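Local coordinates for BsaWI endonuclease (PDB 4ZSF), which is a restriction endonuclease of the PD-(D/E)XK superfamily that binds DNA and probably cleaves it by metal-dependent hydrolysis, at residues Asp35-Ala40 against Glu51-Val56; Glu124-Pro129 against Lys155-Gly160; Met207-Thr212 against Ile232-Pro237. All coordinates share one frame; numbering follows the deposited sequence.

In the fold
The three contacts sit at two ends of an elongated chain. Contact 1 joins two of the N-terminal helices; its centre lies 58 Å from that of contact 2 and 51 Å from that of contact 3, across the chain's centre from both. Contacts 2 and 3 reach the same mixed β-sheet of the nuclease fold, contact 2 at strand 155-165 and contact 3 at edge strand 235-238, with centres 29 Å apart. The nearest atoms of contacts 1 and 3 are about 7 Å from the bound DNA, those of contact 2 about 15 Å. All lie away from calcium-binding Asp239, though the Asp233 side chain is about 4 Å from a calcium ion.

Contact 1 of 3, residues Asp35-Ala40 against Glu51-Val56; sequences DTMISA and EIWKAV
An α-helical hairpin in the N-terminal region, helices 25-43 and 49-65, closes here as Met37 and Ala40 meet Ile52 and Trp53. The local axes approach to 9.7 Å and run roughly antiparallel, at 139°, and no hydrogen bond crosses: this is an apolar interface buried between helices. Ile52 enters the space between two residues one turn apart, its CG2 branch lying 3.5 Å from Met37 SD and equally 3.5 Å from Ala40 CB. The small Ala40 lets the isoleucine come close to the backbone, with Ile52 CD1 3.7 Å from Ala40 O. Met37 leaves its helix with CG anti to the backbone N (chi1 -179°), then bends at chi2 and runs at about a right angle to the tryptophan side chain. The result is a Met-aromatic contact made at the ring edge, near its plane, where Met37 SD is 3.7 Å from Trp53 CE3. The second subunit adds to this core: its Trp83 ring meets that of Trp53, and its Met94 packs on Met37, so the hairpin is also part of the dimer interface. Further along, the Thr36 and Val56 side chains pass in opposite directions, with Thr36 CG2 3.9 Å from Val56 CG2.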
loop_
_atom_site.group_PDB
_atom_site.type_symbol
_atom_site.label_atom_id
_atom_site.label_comp_id
_atom_site.label_asym_id
_atom_site.label_seq_id
_atom_site.Cartn_x
_atom_site.Cartn_y
_atom_site.Cartn_z
ATOM N N ASP A 35 -9.272 -19.925 -15.498
ATOM C CA ASP A 35 -10.131 -20.915 -16.188
ATOM C C ASP A 35 -11.247 -21.426 -15.301
ATOM O O ASP A 35 -12.332 -21.800 -15.789
ATOM C CB ASP A 35 -9.264 -22.084 -16.692
ATOM C CG ASP A 35 -8.421 -21.711 -17.935
ATOM O OD1 ASP A 35 -8.414 -20.529 -18.420
ATOM O OD2 ASP A 35 -7.699 -22.630 -18.376
ATOM N N THR A 36 -11.036 -21.408 -13.986
ATOM C CA THR A 36 -12.129 -21.817 -13.096
ATOM C C THR A 36 -13.185 -20.707 -13.116
ATOM O O THR A 36 -14.372 -21.025 -13.141
ATOM C CB THR A 36 -11.645 -22.083 -11.669
ATOM O OG1 THR A 36 -10.683 -23.156 -11.733
ATOM C CG2 THR A 36 -12.839 -22.517 -10.741
ATOM N N MET A 37 -12.760 -19.435 -13.059
ATOM C CA MET A 37 -13.723 -18.299 -13.109
ATOM C C MET A 37 -14.569 -18.421 -14.410
ATOM O O MET A 37 -15.811 -18.357 -14.408
ATOM C CB MET A 37 -12.976 -16.960 -13.047
ATOM C CG MET A 37 -13.906 -15.729 -13.080
ATOM S SD MET A 37 -15.075 -15.681 -11.675
ATOM C CE MET A 37 -15.374 -13.907 -11.725
ATOM N N ILE A 38 -13.892 -18.618 -15.527
ATOM C CA ILE A 38 -14.610 -18.672 -16.821
ATOM C C ILE A 38 -15.568 -19.867 -16.845
ATOM O O ILE A 38 -16.739 -19.701 -17.196
ATOM C CB ILE A 38 -13.614 -18.743 -18.003
ATOM C CG1 ILE A 38 -12.888 -17.408 -18.151
ATOM C CG2 ILE A 38 -14.376 -19.138 -19.369
ATOM C CD1 ILE A 38 -11.706 -17.497 -19.145
ATOM N N SER A 39 -15.076 -21.038 -16.443
ATOM C CA SER A 39 -15.837 -22.294 -16.488
ATOM C C SER A 39 -17.063 -22.237 -15.605
ATOM O O SER A 39 -18.173 -22.663 -15.998
ATOM C CB SER A 39 -14.945 -23.463 -16.056
ATOM O OG SER A 39 -15.540 -24.687 -16.451
ATOM N N ALA A 40 -16.878 -21.688 -14.414
ATOM C CA ALA A 40 -17.967 -21.589 -13.435
ATOM C C ALA A 40 -18.983 -20.575 -13.866
ATOM O O ALA A 40 -20.188 -20.772 -13.606
ATOM C CB ALA A 40 -17.416 -21.198 -12.037
ATOM N N GLU A 51 -19.483 -13.786 -6.448
ATOM C CA GLU A 51 -19.567 -14.947 -5.561
ATOM C C GLU A 51 -18.688 -16.093 -6.071
ATOM O O GLU A 51 -18.095 -16.862 -5.303
ATOM C CB GLU A 51 -21.027 -15.403 -5.454
ATOM C CG GLU A 51 -21.849 -14.418 -4.690
ATOM C CD GLU A 51 -21.412 -14.322 -3.233
ATOM O OE1 GLU A 51 -21.235 -15.382 -2.589
ATOM O OE2 GLU A 51 -21.225 -13.190 -2.732
ATOM N N ILE A 52 -18.712 -16.289 -7.379
ATOM C CA ILE A 52 -17.791 -17.238 -7.989
ATOM C C ILE A 52 -16.310 -16.903 -7.665
ATOM O O ILE A 52 -15.506 -17.789 -7.295
ATOM C CB ILE A 52 -18.041 -17.267 -9.504
ATOM C CG1 ILE A 52 -19.470 -17.806 -9.710
ATOM C CG2 ILE A 52 -17.050 -18.214 -10.164
ATOM C CD1 ILE A 52 -19.800 -17.985 -11.164
ATOM N N TRP A 53 -15.954 -15.646 -7.809
ATOM C CA TRP A 53 -14.582 -15.216 -7.519
ATOM C C TRP A 53 -14.240 -15.551 -6.071
ATOM O O TRP A 53 -13.151 -15.986 -5.784
ATOM C CB TRP A 53 -14.449 -13.705 -7.727
ATOM C CG TRP A 53 -13.024 -13.169 -7.795
ATOM C CD1 TRP A 53 -12.442 -12.243 -6.955
ATOM C CD2 TRP A 53 -12.062 -13.455 -8.811
ATOM N NE1 TRP A 53 -11.177 -11.948 -7.412
ATOM C CE2 TRP A 53 -10.906 -12.693 -8.525
ATOM C CE3 TRP A 53 -12.062 -14.286 -9.938
ATOM C CZ2 TRP A 53 -9.785 -12.708 -9.345
ATOM C CZ3 TRP A 53 -10.937 -14.326 -10.744
ATOM C CH2 TRP A 53 -9.784 -13.545 -10.415
ATOM N N LYS A 54 -15.197 -15.341 -5.157
ATOM C CA LYS A 54 -14.949 -15.727 -3.748
ATOM C C LYS A 54 -14.742 -17.239 -3.529
ATOM O O LYS A 54 -13.978 -17.645 -2.673
ATOM C CB LYS A 54 -16.131 -15.259 -2.862
ATOM C CG LYS A 54 -16.157 -13.792 -2.663
ATOM C CD LYS A 54 -17.352 -13.466 -1.747
ATOM N N ALA A 55 -15.403 -18.075 -4.321
ATOM C CA ALA A 55 -15.208 -19.518 -4.212
ATOM C C ALA A 55 -13.824 -19.923 -4.772
ATOM O O ALA A 55 -13.146 -20.789 -4.231
ATOM C CB ALA A 55 -16.350 -20.234 -4.975
ATOM N N VAL A 56 -13.403 -19.233 -5.818
ATOM C CA VAL A 56 -12.057 -19.454 -6.384
ATOM C C VAL A 56 -10.982 -19.042 -5.361
ATOM O O VAL A 56 -9.966 -19.695 -5.139
ATOM C CB VAL A 56 -11.889 -18.619 -7.666
ATOM C CG1 VAL A 56 -10.443 -18.745 -8.193
ATOM C CG2 VAL A 56 -12.889 -19.192 -8.743
#

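Contact 2 of 3, residues Glu124-Pro129 against Lys155-Gly160; sequences EIANEP and KEYVFG
Ala126 and Asn127, in the loop between helices 113-121 and 129-140, bond to one edge of the first part of strand 155-165, an inner strand of the PD-(D/E)XK β-sheet, with the loop running at 66° to it. Along its other edge the strand pairs with 146-152, Tyr157 with Val150, and beyond the loop the Phe159 backbone hydrogen-bonds to that of Trp188, where strand 188-193 takes over; Phe159 and Gly160, both facing Ile148, form a classic β-bulge.

Three direct hydrogen bonds fasten the loop. Ala126 N gives a nearly straight bond (172°) of 2.8 Å to Glu156 O. Then the carboxamide of Asn127 takes on the role of a backbone peptide: its OD1 accepts from Val158 N at 2.8 Å, while its ND2 donates to Val158 O at 2.9 Å, each through a lone pair in the acceptor's carbonyl plane. With CG anti to its own carbonyl carbon (chi1 -64°), Asn127 turns the amide so that Val158 O lies almost in its plane, and a further bond from ND2 to Asp131 OD2 helps to fix its rotation.

Water carries the pairing on toward Glu124. One molecule links Glu124 O to Glu156 N, and a second donates both to Glu124 O and, at 2.6 Å, to Glu156 OE1; the other carboxylate oxygen, OE2, is held by Arg109 and Thr149.

Apolar contacts fill in around these bonds. On the side of the covering helices, Ile125 CG2 meets Val158 CG2 at 4.1 Å, and Ile125 also packs on Leu116, Met119 and Ile132. Across the strand, Ala126 CB makes a CH-π contact over one face of the Tyr157 ring, 4.0 Å from the ring centroid and offset toward its rim. The same methyl, Ala126 CB, also rests 3.6 Å from Lys155 CB.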
loop_
_atom_site.group_PDB
_atom_site.type_symbol
_atom_site.label_atom_id
_atom_site.label_comp_id
_atom_site.label_asym_id
_atom_site.label_seq_id
_atom_site.Cartn_x
_atom_site.Cartn_y
_atom_site.Cartn_z
ATOM N N GLU A 124 1.035 27.199 19.001
ATOM C CA GLU A 124 1.903 26.945 20.142
ATOM C C GLU A 124 3.357 26.679 19.713
ATOM O O GLU A 124 4.222 26.488 20.583
ATOM C CB GLU A 124 1.377 25.753 20.958
ATOM C CG GLU A 124 0.108 26.107 21.699
ATOM C CD GLU A 124 -0.760 24.910 22.046
ATOM O OE1 GLU A 124 -0.336 23.761 21.835
ATOM O OE2 GLU A 124 -1.891 25.135 22.549
ATOM N N ILE A 125 3.617 26.696 18.398
ATOM C CA ILE A 125 4.962 26.371 17.862
ATOM C C ILE A 125 5.602 27.656 17.387
ATOM O O ILE A 125 5.014 28.404 16.608
ATOM C CB ILE A 125 4.888 25.352 16.686
ATOM C CG1 ILE A 125 4.228 24.068 17.167
ATOM C CG2 ILE A 125 6.283 25.107 16.082
ATOM C CD1 ILE A 125 4.914 23.415 18.390
ATOM N N ALA A 126 6.794 27.954 17.881
ATOM C CA ALA A 126 7.438 29.235 17.621
ATOM C C ALA A 126 8.286 29.308 16.344
ATOM O O ALA A 126 8.869 30.360 16.058
ATOM C CB ALA A 126 8.319 29.626 18.849
ATOM N N ASN A 127 8.389 28.238 15.581
ATOM C CA ASN A 127 9.220 28.320 14.345
ATOM C C ASN A 127 8.745 29.417 13.405
ATOM O O ASN A 127 7.579 29.801 13.429
ATOM C CB ASN A 127 9.215 27.007 13.557
ATOM C CG ASN A 127 9.847 25.868 14.312
ATOM O OD1 ASN A 127 9.353 25.495 15.356
ATOM N ND2 ASN A 127 10.888 25.254 13.740
ATOM N N GLU A 128 9.655 29.892 12.565
ATOM C CA GLU A 128 9.351 30.861 11.546
ATOM C C GLU A 128 8.268 30.362 10.662
ATOM O O GLU A 128 8.213 29.153 10.438
ATOM C CB GLU A 128 10.577 31.102 10.698
ATOM C CG GLU A 128 11.836 31.496 11.479
ATOM C CD GLU A 128 12.473 32.729 10.880
ATOM O OE1 GLU A 128 11.873 33.286 9.942
ATOM O OE2 GLU A 128 13.547 33.136 11.337
ATOM N N PRO A 129 7.475 31.275 10.059
ATOM C CA PRO A 129 6.351 30.817 9.226
ATOM C C PRO A 129 6.792 29.899 8.084
ATOM O O PRO A 129 6.078 28.962 7.745
ATOM C CB PRO A 129 5.746 32.135 8.696
ATOM C CG PRO A 129 5.995 33.073 9.756
ATOM C CD PRO A 129 7.321 32.706 10.392
ATOM N N LYS A 155 9.871 29.626 24.453
ATOM C CA LYS A 155 9.150 29.345 23.210
ATOM C C LYS A 155 9.555 27.950 22.798
ATOM O O LYS A 155 10.667 27.538 23.112
ATOM C CB LYS A 155 9.502 30.351 22.123
ATOM C CG LYS A 155 8.801 31.696 22.321
ATOM C CD LYS A 155 9.443 32.746 21.475
ATOM C CE LYS A 155 10.843 33.069 21.998
ATOM N NZ LYS A 155 11.151 34.527 21.869
ATOM N N GLU A 156 8.678 27.226 22.093
ATOM C CA GLU A 156 8.977 25.855 21.760
ATOM C C GLU A 156 9.190 25.763 20.261
ATOM O O GLU A 156 8.343 26.207 19.456
ATOM C CB GLU A 156 7.802 24.943 22.228
ATOM C CG GLU A 156 8.013 23.439 21.964
ATOM C CD GLU A 156 6.981 22.553 22.666
ATOM O OE1 GLU A 156 5.973 23.095 23.244
ATOM O OE2 GLU A 156 7.185 21.313 22.669
ATOM N N TYR A 157 10.315 25.155 19.879
ATOM C CA TYR A 157 10.715 25.058 18.480
ATOM C C TYR A 157 10.788 23.623 18.038
ATOM O O TYR A 157 11.469 22.864 18.697
ATOM C CB TYR A 157 12.087 25.661 18.279
ATOM C CG TYR A 157 12.110 27.136 18.593
ATOM C CD1 TYR A 157 11.802 28.070 17.605
ATOM C CD2 TYR A 157 12.404 27.598 19.896
ATOM C CE1 TYR A 157 11.824 29.466 17.901
ATOM C CE2 TYR A 157 12.420 28.972 20.183
ATOM C CZ TYR A 157 12.129 29.879 19.193
ATOM O OH TYR A 157 12.159 31.217 19.512
ATOM N N VAL A 158 10.167 23.268 16.902
ATOM C CA VAL A 158 10.466 21.960 16.303
ATOM C C VAL A 158 11.868 22.009 15.674
ATOM O O VAL A 158 12.132 22.863 14.835
ATOM C CB VAL A 158 9.431 21.583 15.224
ATOM C CG1 VAL A 158 9.856 20.283 14.490
ATOM C CG2 VAL A 158 8.095 21.431 15.878
ATOM N N PHE A 159 12.763 21.088 16.045
ATOM C CA PHE A 159 14.096 21.104 15.398
ATOM C C PHE A 159 14.393 19.751 14.721
ATOM O O PHE A 159 15.414 19.636 14.030
ATOM C CB PHE A 159 15.206 21.432 16.413
ATOM C CG PHE A 159 15.476 20.317 17.472
ATOM C CD1 PHE A 159 14.757 20.279 18.674
ATOM C CD2 PHE A 159 16.454 19.319 17.229
ATOM C CE1 PHE A 159 15.010 19.241 19.653
ATOM C CE2 PHE A 159 16.737 18.368 18.166
ATOM C CZ PHE A 159 16.031 18.286 19.338
ATOM N N GLY A 160 13.572 18.715 14.964
ATOM C CA GLY A 160 13.929 17.424 14.388
ATOM C C GLY A 160 12.708 16.635 13.920
ATOM O O GLY A 160 11.592 16.837 14.454
HETATM O O HOH W 1 6.042 28.342 21.610
HETATM O O HOH W 2 4.367 25.186 23.099
#

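Contact 3 of 3, residues Met207-Thr212 against Ile232-Pro237; sequences MVNGGT and IDRIYP
Asn209, on helix 202-209, grips the turn at Ile232-Ile235 with both ends of its amide, carried there by a CG anti to the carbonyl carbon (chi1 -71°). OD1 of Asn209 accepts from Arg234 N at 2.9 Å, and Asn209 ND2 donates to Ile232 O at 3.1 Å; in each case the donor stands above the acceptor's carbonyl plane, well off a lone pair. Ile232 O is held twice, since Ile235 N reaches it from the opposite face to close a type II' β-turn. That turn leads into strand 235-238, one of the two outermost strands of the nuclease sheet within this chain, and the amide ties helix 202-209 to the sheet edge. A water donates to Asn209 O and to Asp233 OD2 and accepts from Arg234 NE, lying in the guanidinium plane at its edge. Asp233 forms a salt bridge with Lys268, while Arg234 NH1 reaches the carbonyl oxygens of Trp267 and His221. With an alanine in place of Asn209, Arg234 N would probably lose its acceptor and Ile232 O one of its two donors, leaving the turn looser on the helix. Outside the polar cluster, Val208 packs obliquely on Ile235, with CG1 of Val208 3.6 Å from CG1 of Ile235.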
loop_
_atom_site.group_PDB
_atom_site.type_symbol
_atom_site.label_atom_id
_atom_site.label_comp_id
_atom_site.label_asym_id
_atom_site.label_seq_id
_atom_site.Cartn_x
_atom_site.Cartn_y
_atom_site.Cartn_z
ATOM N N MET A 207 22.812 2.989 2.373
ATOM C CA MET A 207 21.640 3.871 2.345
ATOM C C MET A 207 21.639 4.843 3.504
ATOM O O MET A 207 21.133 5.970 3.348
ATOM C CB MET A 207 20.323 3.095 2.398
ATOM C CG MET A 207 20.028 2.348 1.143
ATOM S SD MET A 207 18.295 1.859 0.993
ATOM C CE MET A 207 17.605 3.354 0.286
ATOM N N VAL A 208 22.158 4.420 4.663
ATOM C CA VAL A 208 22.155 5.305 5.836
ATOM C C VAL A 208 23.383 6.203 5.748
ATOM O O VAL A 208 23.278 7.425 5.870
ATOM C CB VAL A 208 22.161 4.517 7.185
ATOM C CG1 VAL A 208 22.356 5.436 8.413
ATOM C CG2 VAL A 208 20.879 3.638 7.275
ATOM N N ASN A 209 24.549 5.591 5.560
ATOM C CA ASN A 209 25.813 6.319 5.734
ATOM C C ASN A 209 26.317 6.988 4.484
ATOM O O ASN A 209 27.191 7.873 4.567
ATOM C CB ASN A 209 26.927 5.379 6.251
ATOM C CG ASN A 209 26.714 4.973 7.697
ATOM O OD1 ASN A 209 26.132 5.741 8.506
ATOM N ND2 ASN A 209 27.191 3.769 8.044
ATOM N N GLY A 210 25.847 6.544 3.320
ATOM C CA GLY A 210 26.312 7.140 2.080
ATOM C C GLY A 210 27.705 6.644 1.732
ATOM O O GLY A 210 28.167 5.630 2.272
ATOM N N GLY A 211 28.354 7.339 0.798
ATOM C CA GLY A 211 29.722 7.012 0.393
ATOM C C GLY A 211 29.877 5.910 -0.636
ATOM O O GLY A 211 30.959 5.294 -0.739
ATOM N N THR A 212 28.824 5.617 -1.388
ATOM C CA THR A 212 28.976 4.699 -2.496
ATOM C C THR A 212 28.367 5.295 -3.775
ATOM O O THR A 212 27.731 6.372 -3.740
ATOM C CB THR A 212 28.323 3.331 -2.225
ATOM O OG1 THR A 212 26.895 3.465 -2.232
ATOM C CG2 THR A 212 28.800 2.752 -0.898
ATOM N N ILE A 232 28.324 2.065 13.626
ATOM C CA ILE A 232 28.937 2.096 12.286
ATOM C C ILE A 232 28.645 3.456 11.688
ATOM O O ILE A 232 27.567 3.658 11.148
ATOM C CB ILE A 232 28.362 0.983 11.341
ATOM C CG1 ILE A 232 28.489 -0.377 11.998
ATOM C CG2 ILE A 232 29.111 1.014 9.985
ATOM C CD1 ILE A 232 27.591 -1.454 11.327
ATOM N N ASP A 233 29.558 4.400 11.871
ATOM C CA ASP A 233 29.391 5.767 11.381
ATOM C C ASP A 233 28.128 6.431 11.963
ATOM O O ASP A 233 28.179 6.914 13.101
ATOM C CB ASP A 233 29.374 5.778 9.850
ATOM C CG ASP A 233 29.535 7.186 9.264
ATOM O OD1 ASP A 233 29.605 8.196 10.021
ATOM O OD2 ASP A 233 29.573 7.256 8.025
ATOM N N ARG A 234 27.017 6.457 11.226
ATOM C CA ARG A 234 25.790 7.115 11.743
ATOM C C ARG A 234 24.749 6.106 12.176
ATOM O O ARG A 234 23.616 6.491 12.471
ATOM C CB ARG A 234 25.178 8.027 10.663
ATOM C CG ARG A 234 26.131 9.161 10.224
ATOM C CD ARG A 234 25.565 9.796 8.921
ATOM N NE ARG A 234 26.336 10.951 8.432
ATOM C CZ ARG A 234 26.212 12.211 8.862
ATOM N NH1 ARG A 234 25.344 12.524 9.831
ATOM N NH2 ARG A 234 27.004 13.159 8.304
ATOM N N ILE A 235 25.137 4.828 12.256
ATOM C CA ILE A 235 24.210 3.790 12.721
ATOM C C ILE A 235 24.563 3.457 14.160
ATOM O O ILE A 235 25.613 2.844 14.428
ATOM C CB ILE A 235 24.285 2.553 11.890
ATOM C CG1 ILE A 235 23.921 2.903 10.402
ATOM C CG2 ILE A 235 23.315 1.555 12.402
ATOM C CD1 ILE A 235 24.274 1.755 9.431
ATOM N N TYR A 236 23.732 3.913 15.075
ATOM C CA TYR A 236 24.035 3.832 16.499
ATOM C C TYR A 236 23.186 2.827 17.284
ATOM O O TYR A 236 22.002 2.701 16.989
ATOM C CB TYR A 236 23.755 5.192 17.144
ATOM C CG TYR A 236 24.481 6.340 16.483
ATOM C CD1 TYR A 236 25.849 6.567 16.727
ATOM C CD2 TYR A 236 23.790 7.224 15.654
ATOM C CE1 TYR A 236 26.512 7.649 16.134
ATOM C CE2 TYR A 236 24.450 8.310 15.058
ATOM C CZ TYR A 236 25.803 8.520 15.338
ATOM O OH TYR A 236 26.428 9.614 14.721
ATOM N N PRO A 237 23.771 2.146 18.289
ATOM C CA PRO A 237 22.995 1.212 19.099
ATOM C C PRO A 237 22.196 1.925 20.185
ATOM O O PRO A 237 22.700 2.895 20.811
ATOM C CB PRO A 237 24.048 0.281 19.723
ATOM C CG PRO A 237 25.312 1.169 19.844
ATOM C CD PRO A 237 25.207 2.127 18.593
HETATM O O HOH W 3 27.940 9.307 6.728
#